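Local coordinates for protein glutamyl-tRNA synthetase, cytoplasmic (Saccharomyces cerevisiae, PDB 2HRA) that attaches glutamate to tRNA(Glu) in an ATP-dependent two-step reaction, its N-terminal GST-like domain joining it to the cofactor Arc1p, at residues Ala35-Ala47 with Val73-Phe85. Sequence-based numbering, arbitrary orientation.
Sequences AELIAARIVNALA and VFNKITSKFAAIF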
loop_
_atom_site.group_PDB
_atom_site.type_symbol
_atom_site.label_atom_id
_atom_site.label_comp_id
_atom_site.label_asym_id
_atom_site.label_seq_id
_atom_site.Cartn_x
_atom_site.Cartn_y
_atom_site.Cartn_z
ATOM N N ALA A 35 0.866 -1.800 0.092
ATOM C CA ALA A 35 1.379 -0.616 -0.571
ATOM C C ALA A 35 2.113 -0.976 -1.858
ATOM O O ALA A 35 1.936 -0.333 -2.889
ATOM C CB ALA A 35 2.291 0.145 0.347
ATOM N N GLU A 36 2.931 -2.022 -1.748
ATOM C CA GLU A 36 3.754 -2.568 -2.804
ATOM C C GLU A 36 2.872 -3.126 -3.872
ATOM O O GLU A 36 3.081 -2.845 -5.049
ATOM C CB GLU A 36 4.671 -3.676 -2.261
ATOM C CG GLU A 36 5.805 -3.182 -1.337
ATOM C CD GLU A 36 5.366 -2.965 0.155
ATOM O OE1 GLU A 36 4.183 -3.104 0.487
ATOM O OE2 GLU A 36 6.236 -2.664 1.004
ATOM N N LEU A 37 1.878 -3.912 -3.484
ATOM C CA LEU A 37 0.936 -4.457 -4.447
ATOM C C LEU A 37 0.169 -3.369 -5.196
ATOM O O LEU A 37 -0.034 -3.493 -6.404
ATOM C CB LEU A 37 -0.039 -5.436 -3.788
ATOM C CG LEU A 37 -1.193 -6.022 -4.627
ATOM C CD1 LEU A 37 -0.755 -6.990 -5.714
ATOM C CD2 LEU A 37 -2.152 -6.723 -3.664
ATOM N N ILE A 38 -0.277 -2.323 -4.495
ATOM C CA ILE A 38 -1.074 -1.265 -5.141
ATOM C C ILE A 38 -0.177 -0.471 -6.123
ATOM O O ILE A 38 -0.555 -0.165 -7.276
ATOM C CB ILE A 38 -1.804 -0.366 -4.045
ATOM C CG1 ILE A 38 -2.876 -1.179 -3.312
ATOM C CG2 ILE A 38 -2.530 0.816 -4.659
ATOM C CD1 ILE A 38 -3.447 -0.504 -2.056
ATOM N N ALA A 39 1.052 -0.212 -5.701
ATOM C CA ALA A 39 2.042 0.439 -6.559
ATOM C C ALA A 39 2.162 -0.266 -7.909
ATOM O O ALA A 39 2.246 0.387 -8.958
ATOM C CB ALA A 39 3.396 0.498 -5.851
ATOM N N ALA A 40 2.238 -1.604 -7.851
ATOM C CA ALA A 40 2.372 -2.464 -9.018
ATOM C C ALA A 40 1.107 -2.429 -9.833
ATOM O O ALA A 40 1.158 -2.399 -11.034
ATOM C CB ALA A 40 2.696 -3.913 -8.591
ATOM N N ARG A 41 -0.047 -2.403 -9.179
ATOM C CA ARG A 41 -1.304 -2.267 -9.908
ATOM C C ARG A 41 -1.405 -0.947 -10.653
ATOM O O ARG A 41 -1.923 -0.902 -11.778
ATOM C CB ARG A 41 -2.489 -2.480 -8.971
ATOM C CG ARG A 41 -2.529 -3.910 -8.473
ATOM C CD ARG A 41 -3.324 -4.095 -7.191
ATOM N NE ARG A 41 -4.749 -3.771 -7.308
ATOM C CZ ARG A 41 -5.719 -4.595 -7.732
ATOM N NH1 ARG A 41 -5.476 -5.834 -8.182
ATOM N NH2 ARG A 41 -6.962 -4.153 -7.765
ATOM N N ILE A 42 -0.892 0.123 -10.042
ATOM C CA ILE A 42 -0.867 1.425 -10.689
ATOM C C ILE A 42 0.042 1.384 -11.913
ATOM O O ILE A 42 -0.316 1.828 -13.002
ATOM C CB ILE A 42 -0.433 2.544 -9.684
ATOM C CG1 ILE A 42 -1.504 2.681 -8.585
ATOM C CG2 ILE A 42 -0.192 3.893 -10.464
ATOM C CD1 ILE A 42 -1.047 3.429 -7.275
ATOM N N VAL A 43 1.226 0.818 -11.734
ATOM C CA VAL A 43 2.183 0.699 -12.823
ATOM C C VAL A 43 1.590 -0.078 -14.022
ATOM O O VAL A 43 1.615 0.399 -15.183
ATOM C CB VAL A 43 3.474 0.018 -12.331
ATOM C CG1 VAL A 43 4.377 -0.344 -13.507
ATOM C CG2 VAL A 43 4.205 0.909 -11.342
ATOM N N ASN A 44 1.026 -1.253 -13.762
ATOM C CA ASN A 44 0.470 -2.051 -14.869
ATOM C C ASN A 44 -0.794 -1.449 -15.475
ATOM O O ASN A 44 -1.076 -1.695 -16.647
ATOM C CB ASN A 44 0.183 -3.486 -14.450
ATOM C CG ASN A 44 1.442 -4.304 -14.185
ATOM O OD1 ASN A 44 2.488 -4.158 -14.829
ATOM N ND2 ASN A 44 1.323 -5.205 -13.260
ATOM N N ALA A 45 -1.557 -0.687 -14.678
ATOM C CA ALA A 45 -2.698 0.063 -15.189
ATOM C C ALA A 45 -2.298 1.049 -16.276
ATOM O O ALA A 45 -3.009 1.194 -17.256
ATOM C CB ALA A 45 -3.408 0.802 -14.086
ATOM N N LEU A 46 -1.163 1.728 -16.071
ATOM C CA LEU A 46 -0.650 2.750 -16.996
ATOM C C LEU A 46 0.425 2.286 -17.956
ATOM O O LEU A 46 0.774 3.001 -18.881
ATOM C CB LEU A 46 -0.067 3.914 -16.196
ATOM C CG LEU A 46 -1.006 4.597 -15.226
ATOM C CD1 LEU A 46 -0.249 5.693 -14.523
ATOM C CD2 LEU A 46 -2.212 5.142 -15.999
ATOM N N ALA A 47 0.949 1.090 -17.737
ATOM C CA ALA A 47 2.009 0.572 -18.578
ATOM C C ALA A 47 1.939 -0.945 -18.470
ATOM O O ALA A 47 2.690 -1.542 -17.700
ATOM C CB ALA A 47 3.348 1.096 -18.113
ATOM N N VAL A 73 11.427 -2.299 -0.529
ATOM C CA VAL A 73 10.751 -2.750 -1.759
ATOM C C VAL A 73 9.844 -1.661 -2.382
ATOM O O VAL A 73 9.912 -1.408 -3.597
ATOM C CB VAL A 73 9.921 -4.049 -1.517
ATOM C CG1 VAL A 73 9.079 -4.382 -2.746
ATOM C CG2 VAL A 73 10.839 -5.246 -1.142
ATOM N N PHE A 74 9.001 -1.028 -1.565
ATOM C CA PHE A 74 8.127 0.038 -2.039
ATOM C C PHE A 74 8.933 1.059 -2.822
ATOM O O PHE A 74 8.624 1.359 -3.993
ATOM C CB PHE A 74 7.415 0.750 -0.897
ATOM C CG PHE A 74 6.404 1.769 -1.367
ATOM C CD1 PHE A 74 5.211 1.363 -1.943
ATOM C CD2 PHE A 74 6.649 3.127 -1.234
ATOM C CE1 PHE A 74 4.276 2.300 -2.392
ATOM C CE2 PHE A 74 5.714 4.061 -1.661
ATOM C CZ PHE A 74 4.523 3.645 -2.238
ATOM N N ASN A 75 9.964 1.602 -2.181
ATOM C CA ASN A 75 10.747 2.646 -2.814
ATOM C C ASN A 75 11.465 2.186 -4.078
ATOM O O ASN A 75 11.727 2.989 -4.983
ATOM C CB ASN A 75 11.756 3.213 -1.841
ATOM C CG ASN A 75 11.133 4.165 -0.843
ATOM O OD1 ASN A 75 10.305 5.012 -1.192
ATOM N ND2 ASN A 75 11.549 4.047 0.412
ATOM N N LYS A 76 11.821 0.909 -4.118
ATOM C CA LYS A 76 12.424 0.352 -5.295
ATOM C C LYS A 76 11.417 0.308 -6.445
ATOM O O LYS A 76 11.783 0.576 -7.569
ATOM C CB LYS A 76 13.037 -1.021 -4.994
ATOM C CG LYS A 76 14.267 -0.937 -4.093
ATOM C CD LYS A 76 14.964 -2.271 -3.914
ATOM C CE LYS A 76 16.436 -2.092 -3.558
ATOM N NZ LYS A 76 16.671 -1.661 -2.155
ATOM N N ILE A 77 10.144 0.024 -6.175
ATOM C CA ILE A 77 9.147 0.015 -7.265
ATOM C C ILE A 77 9.000 1.430 -7.839
ATOM O O ILE A 77 9.002 1.682 -9.056
ATOM C CB ILE A 77 7.787 -0.474 -6.748
ATOM C CG1 ILE A 77 7.902 -1.908 -6.216
ATOM C CG2 ILE A 77 6.705 -0.365 -7.854
ATOM C CD1 ILE A 77 6.708 -2.319 -5.371
ATOM N N THR A 78 8.959 2.345 -6.895
ATOM C CA THR A 78 8.671 3.742 -7.067
ATOM C C THR A 78 9.765 4.449 -7.883
ATOM O O THR A 78 9.455 5.253 -8.742
ATOM C CB THR A 78 8.505 4.315 -5.663
ATOM O OG1 THR A 78 7.094 4.367 -5.343
ATOM C CG2 THR A 78 9.249 5.590 -5.473
ATOM N N SER A 79 11.017 4.100 -7.609
ATOM C CA SER A 79 12.180 4.678 -8.268
ATOM C C SER A 79 12.461 4.008 -9.613
ATOM O O SER A 79 12.937 4.654 -10.570
ATOM C CB SER A 79 13.382 4.552 -7.330
ATOM O OG SER A 79 14.574 4.838 -8.025
ATOM N N LYS A 80 12.168 2.713 -9.684
ATOM C CA LYS A 80 12.279 1.949 -10.924
ATOM C C LYS A 80 11.254 2.446 -11.925
ATOM O O LYS A 80 11.554 2.565 -13.121
ATOM C CB LYS A 80 12.022 0.474 -10.655
ATOM C CG LYS A 80 12.508 -0.482 -11.716
ATOM C CD LYS A 80 11.939 -1.871 -11.417
ATOM C CE LYS A 80 12.895 -2.983 -11.725
ATOM N NZ LYS A 80 13.035 -3.202 -13.193
ATOM N N PHE A 81 10.040 2.708 -11.449
ATOM C CA PHE A 81 8.983 3.179 -12.340
ATOM C C PHE A 81 8.726 4.663 -12.138
ATOM O O PHE A 81 7.591 5.098 -11.965
ATOM C CB PHE A 81 7.735 2.316 -12.170
ATOM C CG PHE A 81 7.965 0.882 -12.550
ATOM C CD1 PHE A 81 8.185 -0.082 -11.593
ATOM C CD2 PHE A 81 8.028 0.517 -13.890
ATOM C CE1 PHE A 81 8.420 -1.386 -11.947
ATOM C CE2 PHE A 81 8.267 -0.781 -14.249
ATOM C CZ PHE A 81 8.470 -1.735 -13.275
ATOM N N ALA A 82 9.809 5.440 -12.208
ATOM C CA ALA A 82 9.749 6.872 -11.901
ATOM C C ALA A 82 8.873 7.651 -12.882
ATOM O O ALA A 82 8.263 8.651 -12.504
ATOM C CB ALA A 82 11.153 7.456 -11.861
ATOM N N ALA A 83 8.789 7.160 -14.119
ATOM C CA ALA A 83 7.897 7.706 -15.141
ATOM C C ALA A 83 6.445 7.716 -14.716
ATOM O O ALA A 83 5.715 8.642 -15.065
ATOM C CB ALA A 83 8.039 6.918 -16.458
ATOM N N ILE A 84 6.029 6.686 -13.976
ATOM C CA ILE A 84 4.675 6.596 -13.446
ATOM C C ILE A 84 4.499 7.411 -12.158
ATOM O O ILE A 84 3.538 8.172 -12.026
ATOM C CB ILE A 84 4.264 5.103 -13.227
ATOM C CG1 ILE A 84 4.198 4.431 -14.625
ATOM C CG2 ILE A 84 2.931 4.983 -12.400
ATOM C CD1 ILE A 84 3.531 3.079 -14.644
ATOM N N PHE A 85 5.423 7.227 -11.220
ATOM C CA PHE A 85 5.387 7.950 -9.948
ATOM C C PHE A 85 6.132 9.264 -10.126
ATOM O O PHE A 85 7.259 9.415 -9.681
ATOM C CB PHE A 85 5.963 7.063 -8.841
ATOM C CG PHE A 85 5.166 5.821 -8.640
ATOM C CD1 PHE A 85 5.597 4.606 -9.165
ATOM C CD2 PHE A 85 3.926 5.888 -8.026
ATOM C CE1 PHE A 85 4.812 3.465 -9.027
ATOM C CE2 PHE A 85 3.144 4.763 -7.882
ATOM C CZ PHE A 85 3.593 3.539 -8.396
HETATM O O HOH W 1 8.772 -1.520 1.195
#
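Val-43 drives its two methyls between Phe-81, Ile-84 and Phe-85. With CG1 anti to the backbone N (chi1 170°), that methyl stands over one face of Phe-81, 3.9 Å from the ring centroid and 16° off its normal, a CH-pi contact; Val-43 CG2 meets Phe-85 CE1 at 3.5 Å. Ile-84 CD1 presses on Val-43 CA at 3.3 Å, closer than two such carbons normally sit. Phe-85 turns its edge to the Ala-39 carbonyl, CZ lying 3.5 Å from that O in the ring plane. Helices 35-46 and 73-80, which flank the three-stranded sheet in the N-terminal half of the GST-like fold, run nearly parallel, 15° apart with axes 9.3 Å at closest, and Ala-39 CB fits against Ile-77 CG2 at 4.0 Å. Near their N-terminal ends, Phe-74 likewise points its ring edge at Ala-35 O, and the ring continues onto helix 137-148 in the C-terminal helical half. The chain of Glu-36 bends at its second torsion, bringing OE2 to a water that donates to it at 2.8 Å and accepts from Phe-74 N. No direct hydrogen bond crosses, so apolar shape complementarity, supplemented by this water bridge, pairs helix 35-46 with helix 73-80 and the turn 81-85, which supplies the Val-43 cluster.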